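Local structure of hypothetical multiheme protein (4QO5) at residues E60-L65 with R115-Q120; V105-C110 with D209-A214. The protein probably transfers electrons through eight c-type hemes as a membrane-associated octaheme cytochrome c, though its physiological role is not established. All coordinates share one frame; numbering follows the deposited sequence.

Interaction 1 of 2, residues E60-L65 with R115-Q120; sequences EVSTPL and RTEVEQ. With HEC (heme c), chain D.
Ser62, in the loop 60-65, sets its hydroxyl against the opening turn of helix 115-122, which begins directly after the CxxCH heme-binding motif of residues Cys110 to His114. The first turn of a helix presents N-H groups that its own backbone cannot satisfy, and here a distant loop supplies the acceptor. Ser62 OG takes the N-H of Thr116 at 3.0 Å, fairly straight at 157°, and donates its own proton to Glu117 OE1 at 2.8 Å. Glu117 receives it on the syn lone pair, its chain folded at chi2 (73°) to turn the carboxylate back toward the helix start. The Ser62 oxygen is thus gripped in both roles, which fixes the direction of its hydroxyl. Thr116 adds packing, with OG1 3.4 Å from Ser62 CB.

One residue on, Thr63 and Arg115 cross at about a right angle. The Thr63 methyl CG2 stands 4.2 Å above the guanidinium plane, over its centre, while Thr63 OG1 is hydrogen-bonded to the carbonyl of Ala111. Pro64 meets the same guanidinium obliquely, CD lying 3.5 Å from Arg115 NH2. Glu67, two residues past Leu65, pairs with that NH2 in a salt bridge.

At its other end the loop serves the heme c whose iron is held by Met43 and His114. Glu60 N donates to the propionate oxygen O1D at 2.9 Å, and the Glu60 carboxylate, salt-bridged to Lys42, lies beside the other propionate. Glu117 meanwhile also reaches a different heme, near its axial ligand His306. Val61, turned away from the helix, adds to the porphyrin contact with CG1 resting 3.5 Å from pyrrole carbon C2D.

Interaction 2 of 2, residues V105-C110 with D209-A214; sequences VTPNDC and DGSLGA. With HEC (heme c), chain C.
Pro107 packs its ring over the backbone of the loop 209-214, CG lying 3.5 Å from Leu212 O and CD equally close to Gly213 O. This ring opens helix 107-110 right after Thr106, the N-cap, and the contact illustrates how a capping box can double as a docking surface. Inside the box, Thr106 N donates to Asp109 OD2 at 3.1 Å, nearly straight (165°) but from above the carboxylate plane, whereas the reciprocal bond from Asp109 N to Thr106 OG1 is weak. His90 and His102 hold the two oxygens of Asp109.

Thr106 OG1, placed between the backbone N and the carbonyl carbon (chi1 68°), gives its proton across the contact to Asp209 OD1. That bond is short, 2.6 Å, and arrives on the syn side though 34° out of the carboxylate plane. The other oxygen, OD2, turns inward to its own loop: it accepts from Ser211 N at 3.0 Å, closing an Asx turn, and from Ser211 OG at 2.7 Å. Three donors therefore grip this carboxylate and probably favour its charged form against the nearby like charge of Asp109. Beside it, the Asn108 amide rests on Ser211, CG to CB 3.6 Å.

Asn207 ties the loop back on itself by bonding the carbonyls of Ser211 and Gly213. The contact joins the start of helix 107-110, which ends at Cys110 with its SG covalently linked to CAB of the heme held by Met43 and His114, to the connection between strand 188-196 and helix 226-229, while Val105, pointing away from it, packs on helix 79-83 and the heme c ligated by His83 and His222.

In the fold
Both contacts show a loop docking on the start of a short helix, and the two helices, 107-110 and 115-122, follow each other through one CxxCH motif. Their segments alternate along the chain, their centres lie 14 Å apart, and they touch where Val118 CG2 packs on Pro107 O at 3.4 Å. Each is partly buried, interaction 2 nearer the chain centre. In interaction 1 a serine hydroxyl from outside serves the helix end, with a partly exposed arginine packed on Thr63; in interaction 2 the helix caps itself and offers its threonine to an aspartate. Both border the heme ligated by Met43 and His114, touched by Glu60 and Val61 and covalently bonded to Cys110; Val105 meets another.

Interaction 1 of 2, residues E60-L65 with R115-Q120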
ATOM      1  N   GLU A  60      10.686 -18.397  28.403  1.00 20.90           N
ATOM      2  CA  GLU A  60      11.275 -17.970  27.138  1.00 18.83           C
ATOM      3  C   GLU A  60      12.808 -17.922  27.189  1.00 22.22           C
ATOM      4  O   GLU A  60      13.423 -17.057  26.563  1.00 24.63           O
ATOM      5  CB  GLU A  60      10.731 -16.595  26.732  1.00 20.82           C
ATOM      6  CG  GLU A  60       9.232 -16.643  26.356  1.00 19.54           C
ATOM      7  CD  GLU A  60       8.709 -15.303  25.870  1.00 26.93           C
ATOM      8  OE1 GLU A  60       8.933 -14.282  26.553  1.00 23.57           O
ATOM      9  OE2 GLU A  60       8.054 -15.279  24.806  1.00 32.70           O
ATOM     10  N   VAL A  61      13.399 -18.812  27.978  1.00 23.11           N
ATOM     11  CA  VAL A  61      14.828 -19.130  27.893  1.00 25.11           C
ATOM     12  C   VAL A  61      14.903 -20.622  27.619  1.00 26.19           C
ATOM     13  O   VAL A  61      13.961 -21.344  27.935  1.00 24.10           O
ATOM     14  CB  VAL A  61      15.589 -18.851  29.204  1.00 24.22           C
ATOM     15  CG1 VAL A  61      15.729 -17.362  29.431  1.00 29.39           C
ATOM     16  CG2 VAL A  61      14.903 -19.535  30.383  1.00 25.84           C
ATOM     17  N   SER A  62      15.998 -21.098  27.027  1.00 20.23           N
ATOM     18  CA  SER A  62      16.057 -22.504  26.686  1.00 16.89           C
ATOM     19  C   SER A  62      17.404 -23.163  26.960  1.00 18.94           C
ATOM     20  O   SER A  62      17.470 -24.370  27.073  1.00 22.26           O
ATOM     21  CB  SER A  62      15.638 -22.741  25.234  1.00 25.57           C
ATOM     22  OG  SER A  62      16.544 -22.132  24.338  1.00 23.62           O
ATOM     23  N   THR A  63      18.468 -22.378  27.098  1.00 20.86           N
ATOM     24  CA  THR A  63      19.729 -22.964  27.542  1.00 21.21           C
ATOM     25  C   THR A  63      19.600 -23.331  29.016  1.00 21.02           C
ATOM     26  O   THR A  63      19.238 -22.486  29.823  1.00 23.96           O
ATOM     27  CB  THR A  63      20.904 -21.997  27.369  1.00 22.01           C
ATOM     28  OG1 THR A  63      20.974 -21.550  26.008  1.00 22.32           O
ATOM     29  CG2 THR A  63      22.221 -22.692  27.741  1.00 24.83           C
ATOM     30  N   PRO A  64      19.896 -24.595  29.379  1.00 25.62           N
ATOM     31  CA  PRO A  64      19.750 -24.997  30.783  1.00 23.18           C
ATOM     32  C   PRO A  64      20.508 -24.069  31.722  1.00 26.18           C
ATOM     33  O   PRO A  64      21.593 -23.619  31.366  1.00 26.31           O
ATOM     34  CB  PRO A  64      20.371 -26.397  30.811  1.00 29.28           C
ATOM     35  CG  PRO A  64      20.169 -26.912  29.426  1.00 28.88           C
ATOM     36  CD  PRO A  64      20.322 -25.719  28.524  1.00 27.00           C
ATOM     37  N   LEU A  65      19.945 -23.790  32.895  1.00 26.40           N
ATOM     38  CA  LEU A  65      20.534 -22.803  33.787  1.00 27.81           C
ATOM     39  C   LEU A  65      21.976 -23.141  34.129  1.00 25.79           C
ATOM     40  O   LEU A  65      22.825 -22.247  34.152  1.00 28.09           O
ATOM     41  CB  LEU A  65      19.716 -22.633  35.070  1.00 29.48           C
ATOM     42  CG  LEU A  65      20.140 -21.486  35.996  1.00 27.63           C
ATOM     43  CD1 LEU A  65      20.072 -20.100  35.329  1.00 24.76           C
ATOM     44  CD2 LEU A  65      19.273 -21.509  37.247  1.00 33.81           C
ATOM     45  N   ARG A 115      19.488 -21.388  23.343  1.00 19.38           N
ATOM     46  CA  ARG A 115      20.087 -22.421  22.502  1.00 20.06           C
ATOM     47  C   ARG A 115      19.109 -23.038  21.501  1.00 21.46           C
ATOM     48  O   ARG A 115      19.436 -23.212  20.311  1.00 20.92           O
ATOM     49  CB  ARG A 115      20.716 -23.511  23.382  1.00 22.44           C
ATOM     50  CG  ARG A 115      21.293 -24.666  22.589  1.00 32.55           C
ATOM     51  CD  ARG A 115      22.557 -25.167  23.265  1.00 45.02           C
ATOM     52  NE  ARG A 115      22.281 -25.978  24.439  1.00 50.81           N
ATOM     53  CZ  ARG A 115      23.145 -26.167  25.435  1.00 49.50           C
ATOM     54  NH1 ARG A 115      24.331 -25.567  25.427  1.00 49.46           N
ATOM     55  NH2 ARG A 115      22.811 -26.938  26.453  1.00 38.53           N
ATOM     56  N   THR A 116      17.902 -23.342  21.957  1.00 22.68           N
ATOM     57  CA  THR A 116      16.960 -24.069  21.100  1.00 23.73           C
ATOM     58  C   THR A 116      16.581 -23.236  19.878  1.00 21.57           C
ATOM     59  O   THR A 116      16.527 -23.749  18.750  1.00 21.74           O
ATOM     60  CB  THR A 116      15.702 -24.502  21.869  1.00 28.44           C
ATOM     61  OG1 THR A 116      16.086 -25.315  22.983  1.00 27.84           O
ATOM     62  CG2 THR A 116      14.766 -25.306  20.964  1.00 32.70           C
ATOM     63  N   GLU A 117      16.360 -21.942  20.100  1.00 21.02           N
ATOM     64  CA  GLU A 117      15.973 -21.049  19.030  1.00 17.91           C
ATOM     65  C   GLU A 117      17.070 -20.940  17.980  1.00 20.61           C
ATOM     66  O   GLU A 117      16.808 -20.975  16.776  1.00 19.60           O
ATOM     67  CB  GLU A 117      15.609 -19.667  19.586  1.00 20.27           C
ATOM     68  CG  GLU A 117      14.323 -19.654  20.409  1.00 21.44           C
ATOM     69  CD  GLU A 117      14.452 -20.316  21.783  1.00 27.77           C
ATOM     70  OE1 GLU A 117      15.585 -20.543  22.254  1.00 26.44           O
ATOM     71  OE2 GLU A 117      13.403 -20.637  22.392  1.00 31.02           O
ATOM     72  N   VAL A 118      18.309 -20.819  18.439  1.00 19.92           N
ATOM     73  CA  VAL A 118      19.422 -20.703  17.514  1.00 20.42           C
ATOM     74  C   VAL A 118      19.667 -22.016  16.752  1.00 19.69           C
ATOM     75  O   VAL A 118      19.921 -21.996  15.533  1.00 22.11           O
ATOM     76  CB  VAL A 118      20.677 -20.191  18.239  1.00 20.14           C
ATOM     77  CG1 VAL A 118      21.848 -20.054  17.268  1.00 23.85           C
ATOM     78  CG2 VAL A 118      20.378 -18.826  18.886  1.00 19.93           C
ATOM     79  N   GLU A 119      19.574 -23.146  17.453  1.00 20.37           N
ATOM     80  CA  GLU A 119      19.646 -24.454  16.797  1.00 22.44           C
ATOM     81  C   GLU A 119      18.609 -24.577  15.678  1.00 23.61           C
ATOM     82  O   GLU A 119      18.921 -25.043  14.574  1.00 23.85           O
ATOM     83  CB  GLU A 119      19.459 -25.603  17.799  1.00 23.06           C
ATOM     84  CG  GLU A 119      20.569 -25.748  18.828  1.00 29.03           C
ATOM     85  CD  GLU A 119      21.851 -26.335  18.262  1.00 45.29           C
ATOM     86  OE1 GLU A 119      21.848 -26.783  17.096  1.00 42.49           O
ATOM     87  OE2 GLU A 119      22.867 -26.349  18.996  1.00 51.21           O
ATOM     88  N   GLN A 120      17.381 -24.156  15.960  1.00 19.77           N
ATOM     89  CA  GLN A 120      16.328 -24.194  14.953  1.00 23.20           C
ATOM     90  C   GLN A 120      16.614 -23.271  13.782  1.00 21.17           C
ATOM     91  O   GLN A 120      16.560 -23.692  12.619  1.00 19.32           O
ATOM     92  CB  GLN A 120      14.985 -23.850  15.581  1.00 18.11           C
ATOM     93  CG  GLN A 120      14.463 -24.964  16.472  1.00 20.68           C
ATOM     94  CD  GLN A 120      13.201 -24.562  17.200  1.00 20.16           C
ATOM     95  OE1 GLN A 120      12.701 -23.438  17.029  1.00 21.58           O
ATOM     96  NE2 GLN A 120      12.690 -25.454  18.036  1.00 20.72           N
TER
HETATM   97 FE   HEC D 603      16.842 -13.129  25.417  1.00 18.06          FE
HETATM   98  CHA HEC D 603      13.648 -13.104  26.644  1.00 22.42           C
HETATM   99  CHB HEC D 603      15.616 -12.710  22.242  1.00 17.22           C
HETATM  100  CHC HEC D 603      19.986 -12.773  24.313  1.00 19.14           C
HETATM  101  CHD HEC D 603      18.082 -13.996  28.497  1.00 19.05           C
HETATM  102  NA  HEC D 603      14.986 -12.916  24.603  1.00 16.38           N
HETATM  103  C1A HEC D 603      13.791 -12.933  25.290  1.00 19.13           C
HETATM  104  C2A HEC D 603      12.715 -12.691  24.355  1.00 18.39           C
HETATM  105  C3A HEC D 603      13.276 -12.590  23.136  1.00 17.01           C
HETATM  106  C4A HEC D 603      14.707 -12.731  23.271  1.00 17.71           C
HETATM  107  CMA HEC D 603      12.558 -12.351  21.790  1.00 18.68           C
HETATM  108  CAA HEC D 603      11.202 -12.634  24.729  1.00 15.21           C
HETATM  109  CBA HEC D 603      10.802 -11.156  24.820  1.00 16.36           C
HETATM  110  CGA HEC D 603       9.307 -11.005  24.984  1.00 20.62           C
HETATM  111  O1A HEC D 603       8.604 -11.959  25.409  1.00 19.83           O
HETATM  112  O2A HEC D 603       8.813  -9.890  24.685  1.00 18.65           O
HETATM  113  NB  HEC D 603      17.574 -12.879  23.660  1.00 12.97           N
HETATM  114  C1B HEC D 603      16.957 -12.622  22.458  1.00 18.50           C
HETATM  115  C2B HEC D 603      17.929 -12.247  21.486  1.00 18.12           C
HETATM  116  C3B HEC D 603      19.122 -12.216  22.127  1.00 17.59           C
HETATM  117  C4B HEC D 603      18.927 -12.618  23.468  1.00 18.88           C
HETATM  118  CMB HEC D 603      17.540 -11.895  20.035  1.00 21.40           C
HETATM  119  CAB HEC D 603      20.548 -11.815  21.758  1.00 29.17           C
HETATM  120  CBB HEC D 603      20.570 -10.588  20.775  1.00 18.97           C
HETATM  121  NC  HEC D 603      18.689 -13.401  26.213  1.00 17.43           N
HETATM  122  C1C HEC D 603      19.888 -13.157  25.618  1.00 20.65           C
HETATM  123  C2C HEC D 603      20.962 -13.618  26.485  1.00 20.82           C
HETATM  124  C3C HEC D 603      20.399 -13.638  27.718  1.00 25.00           C
HETATM  125  C4C HEC D 603      18.972 -13.705  27.515  1.00 20.95           C
HETATM  126  CMC HEC D 603      22.409 -13.152  26.169  1.00 23.36           C
HETATM  127  CAC HEC D 603      20.956 -13.916  29.151  1.00 39.27           C
HETATM  128  CBC HEC D 603      22.405 -13.481  29.465  1.00 33.28           C
HETATM  129  ND  HEC D 603      16.033 -13.486  27.239  1.00 14.31           N
HETATM  130  C1D HEC D 603      16.728 -13.805  28.392  1.00 21.94           C
HETATM  131  C2D HEC D 603      15.830 -13.903  29.502  1.00 20.29           C
HETATM  132  C3D HEC D 603      14.448 -13.640  28.941  1.00 21.94           C
HETATM  133  C4D HEC D 603      14.651 -13.408  27.525  1.00 19.78           C
HETATM  134  CMD HEC D 603      16.169 -14.223  30.973  1.00 21.59           C
HETATM  135  CAD HEC D 603      13.147 -13.649  29.767  1.00 19.95           C
HETATM  136  CBD HEC D 603      12.554 -15.050  29.609  1.00 21.01           C
HETATM  137  CGD HEC D 603      11.342 -15.258  30.484  1.00 25.23           C
HETATM  138  O1D HEC D 603      10.772 -16.398  30.482  1.00 28.11           O
HETATM  139  O2D HEC D 603      10.953 -14.290  31.182  1.00 26.43           O

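Interaction 2 of 2, residues V105-C110 with D209-A214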
ATOM      1  N   VAL A 105      26.085  -8.122  18.059  1.00 20.09           N
ATOM      2  CA  VAL A 105      25.708  -9.276  18.855  1.00 22.04           C
ATOM      3  C   VAL A 105      25.050 -10.313  17.935  1.00 23.79           C
ATOM      4  O   VAL A 105      24.108 -10.007  17.207  1.00 23.33           O
ATOM      5  CB  VAL A 105      24.793  -8.854  20.027  1.00 20.67           C
ATOM      6  CG1 VAL A 105      24.274 -10.061  20.791  1.00 20.74           C
ATOM      7  CG2 VAL A 105      25.518  -7.876  20.953  1.00 19.19           C
ATOM      8  N   THR A 106      25.550 -11.545  17.965  1.00 21.63           N
ATOM      9  CA  THR A 106      25.236 -12.512  16.923  1.00 21.58           C
ATOM     10  C   THR A 106      24.374 -13.659  17.462  1.00 22.41           C
ATOM     11  O   THR A 106      24.198 -13.771  18.674  1.00 20.09           O
ATOM     12  CB  THR A 106      26.536 -13.106  16.372  1.00 23.34           C
ATOM     13  OG1 THR A 106      27.134 -13.909  17.391  1.00 20.79           O
ATOM     14  CG2 THR A 106      27.497 -11.984  15.933  1.00 22.88           C
ATOM     15  N   PRO A 107      23.820 -14.496  16.562  1.00 22.56           N
ATOM     16  CA  PRO A 107      23.062 -15.677  17.020  1.00 23.87           C
ATOM     17  C   PRO A 107      23.848 -16.540  18.010  1.00 24.12           C
ATOM     18  O   PRO A 107      23.274 -17.111  18.954  1.00 23.78           O
ATOM     19  CB  PRO A 107      22.811 -16.449  15.720  1.00 26.61           C
ATOM     20  CG  PRO A 107      22.701 -15.363  14.680  1.00 20.81           C
ATOM     21  CD  PRO A 107      23.735 -14.331  15.093  1.00 19.85           C
ATOM     22  N   ASN A 108      25.158 -16.623  17.827  1.00 23.66           N
ATOM     23  CA  ASN A 108      25.958 -17.397  18.776  1.00 24.20           C
ATOM     24  C   ASN A 108      25.993 -16.776  20.175  1.00 26.47           C
ATOM     25  O   ASN A 108      26.128 -17.487  21.172  1.00 25.03           O
ATOM     26  CB  ASN A 108      27.362 -17.673  18.233  1.00 26.58           C
ATOM     27  CG  ASN A 108      27.365 -18.781  17.188  1.00 37.87           C
ATOM     28  OD1 ASN A 108      26.316 -19.352  16.873  1.00 39.44           O
ATOM     29  ND2 ASN A 108      28.541 -19.095  16.654  1.00 39.75           N
ATOM     30  N   ASP A 109      25.851 -15.452  20.248  1.00 24.54           N
ATOM     31  CA  ASP A 109      25.721 -14.783  21.538  1.00 17.70           C
ATOM     32  C   ASP A 109      24.341 -15.070  22.147  1.00 20.60           C
ATOM     33  O   ASP A 109      24.232 -15.424  23.325  1.00 22.11           O
ATOM     34  CB  ASP A 109      25.888 -13.272  21.377  1.00 18.52           C
ATOM     35  CG  ASP A 109      27.305 -12.882  20.988  1.00 24.00           C
ATOM     36  OD1 ASP A 109      28.257 -13.636  21.319  1.00 26.07           O
ATOM     37  OD2 ASP A 109      27.451 -11.827  20.340  1.00 22.94           O
ATOM     38  N   CYS A 110      23.294 -14.878  21.349  1.00 20.03           N
ATOM     39  CA  CYS A 110      21.933 -15.215  21.758  1.00 20.18           C
ATOM     40  C   CYS A 110      21.852 -16.648  22.273  1.00 20.60           C
ATOM     41  O   CYS A 110      21.091 -16.934  23.209  1.00 22.77           O
ATOM     42  CB  CYS A 110      20.958 -15.062  20.580  1.00 17.73           C
ATOM     43  SG  CYS A 110      21.018 -13.452  19.725  1.00 21.98           S
ATOM     44  N   ASP A 209      31.710 -13.398  13.514  1.00 29.11           N
ATOM     45  CA  ASP A 209      32.109 -14.635  14.201  1.00 28.73           C
ATOM     46  C   ASP A 209      31.770 -15.876  13.377  1.00 31.54           C
ATOM     47  O   ASP A 209      31.953 -17.009  13.832  1.00 29.94           O
ATOM     48  CB  ASP A 209      31.472 -14.724  15.602  1.00 23.89           C
ATOM     49  CG  ASP A 209      29.945 -14.870  15.554  1.00 26.47           C
ATOM     50  OD1 ASP A 209      29.328 -15.068  16.628  1.00 26.10           O
ATOM     51  OD2 ASP A 209      29.363 -14.782  14.455  1.00 29.76           O
ATOM     52  N   GLY A 210      31.261 -15.658  12.171  1.00 33.34           N
ATOM     53  CA  GLY A 210      30.956 -16.752  11.271  1.00 34.83           C
ATOM     54  C   GLY A 210      29.565 -17.347  11.425  1.00 31.38           C
ATOM     55  O   GLY A 210      29.138 -18.145  10.588  1.00 31.35           O
ATOM     56  N   SER A 211      28.853 -16.983  12.488  1.00 25.56           N
ATOM     57  CA  SER A 211      27.483 -17.452  12.624  1.00 27.63           C
ATOM     58  C   SER A 211      26.618 -16.785  11.560  1.00 29.68           C
ATOM     59  O   SER A 211      26.985 -15.741  11.005  1.00 26.76           O
ATOM     60  CB  SER A 211      26.919 -17.191  14.029  1.00 32.95           C
ATOM     61  OG  SER A 211      26.847 -15.805  14.321  1.00 28.73           O
ATOM     62  N   LEU A 212      25.476 -17.401  11.274  1.00 24.13           N
ATOM     63  CA  LEU A 212      24.568 -16.902  10.249  1.00 27.75           C
ATOM     64  C   LEU A 212      23.261 -16.380  10.826  1.00 29.89           C
ATOM     65  O   LEU A 212      22.590 -17.061  11.609  1.00 29.19           O
ATOM     66  CB  LEU A 212      24.238 -18.012   9.246  1.00 29.97           C
ATOM     67  CG  LEU A 212      25.410 -18.677   8.537  1.00 28.13           C
ATOM     68  CD1 LEU A 212      24.861 -19.695   7.547  1.00 30.88           C
ATOM     69  CD2 LEU A 212      26.281 -17.638   7.844  1.00 28.94           C
ATOM     70  N   GLY A 213      22.884 -15.177  10.411  1.00 25.54           N
ATOM     71  CA  GLY A 213      21.564 -14.660  10.720  1.00 26.57           C
ATOM     72  C   GLY A 213      21.571 -13.354  11.480  1.00 26.99           C
ATOM     73  O   GLY A 213      22.552 -12.997  12.109  1.00 21.90           O
ATOM     74  N   ALA A 214      20.471 -12.616  11.400  1.00 23.27           N
ATOM     75  CA  ALA A 214      20.296 -11.466  12.260  1.00 19.29           C
ATOM     76  C   ALA A 214      19.117 -11.742  13.177  1.00 22.53           C
ATOM     77  O   ALA A 214      17.980 -11.854  12.717  1.00 25.89           O
ATOM     78  CB  ALA A 214      20.058 -10.187  11.430  1.00 23.73           C
TER
HETATM   79 FE   HEC C 602      23.021  -3.459  21.888  1.00 18.96          FE
HETATM   80  CHA HEC C 602      23.935  -3.083  18.595  1.00 15.51           C
HETATM   81  CHB HEC C 602      24.348  -0.338  22.559  1.00 16.88           C
HETATM   82  CHC HEC C 602      22.000  -3.798  25.013  1.00 18.45           C
HETATM   83  CHD HEC C 602      21.947  -6.645  21.218  1.00 17.97           C
HETATM   84  NA  HEC C 602      23.906  -1.987  20.811  1.00 18.20           N
HETATM   85  C1A HEC C 602      24.199  -2.051  19.448  1.00 17.55           C
HETATM   86  C2A HEC C 602      24.862  -0.838  19.050  1.00 17.88           C
HETATM   87  C3A HEC C 602      24.968  -0.071  20.128  1.00 16.98           C
HETATM   88  C4A HEC C 602      24.376  -0.768  21.252  1.00 14.47           C
HETATM   89  CMA HEC C 602      25.600   1.337  20.177  1.00 18.45           C
HETATM   90  CAA HEC C 602      25.388  -0.536  17.624  1.00 18.92           C
HETATM   91  CBA HEC C 602      24.309  -0.410  16.562  1.00 18.44           C
HETATM   92  CGA HEC C 602      23.794   0.996  16.617  1.00 23.19           C
HETATM   93  O1A HEC C 602      22.551   1.161  16.496  1.00 20.83           O
HETATM   94  O2A HEC C 602      24.621   1.935  16.800  1.00 25.76           O
HETATM   95  NB  HEC C 602      23.246  -2.350  23.419  1.00 20.54           N
HETATM   96  C1B HEC C 602      23.701  -1.044  23.520  1.00 16.41           C
HETATM   97  C2B HEC C 602      23.312  -0.488  24.785  1.00 18.06           C
HETATM   98  C3B HEC C 602      22.616  -1.465  25.385  1.00 16.23           C
HETATM   99  C4B HEC C 602      22.595  -2.635  24.582  1.00 14.13           C
HETATM  100  CMB HEC C 602      23.608   0.981  25.198  1.00 26.16           C
HETATM  101  CAB HEC C 602      21.791  -1.554  26.655  1.00 31.38           C
HETATM  102  CBB HEC C 602      20.988  -0.232  26.916  1.00 28.02           C
HETATM  103  NC  HEC C 602      22.186  -4.937  22.925  1.00 20.18           N
HETATM  104  C1C HEC C 602      21.845  -4.908  24.250  1.00 16.96           C
HETATM  105  C2C HEC C 602      21.483  -6.228  24.700  1.00 15.36           C
HETATM  106  C3C HEC C 602      21.275  -6.913  23.562  1.00 19.60           C
HETATM  107  C4C HEC C 602      21.844  -6.181  22.493  1.00 17.21           C
HETATM  108  CMC HEC C 602      20.836  -6.417  26.101  1.00 17.82           C
HETATM  109  CAC HEC C 602      20.791  -8.344  23.211  1.00 37.28           C
HETATM  110  CBC HEC C 602      19.609  -8.871  24.073  1.00 21.74           C
HETATM  111  ND  HEC C 602      22.970  -4.618  20.215  1.00 17.59           N
HETATM  112  C1D HEC C 602      22.420  -5.897  20.176  1.00 14.54           C
HETATM  113  C2D HEC C 602      22.411  -6.432  18.839  1.00 15.53           C
HETATM  114  C3D HEC C 602      23.049  -5.341  17.993  1.00 14.99           C
HETATM  115  C4D HEC C 602      23.366  -4.273  18.932  1.00 16.51           C
HETATM  116  CMD HEC C 602      21.834  -7.834  18.487  1.00 19.50           C
HETATM  117  CAD HEC C 602      23.344  -5.264  16.468  1.00 19.85           C
HETATM  118  CBD HEC C 602      23.324  -6.576  15.709  1.00 20.25           C
HETATM  119  CGD HEC C 602      21.914  -6.862  15.220  1.00 24.01           C
HETATM  120  O1D HEC C 602      21.722  -7.905  14.562  1.00 25.18           O
HETATM  121  O2D HEC C 602      20.990  -6.050  15.481  1.00 24.70           O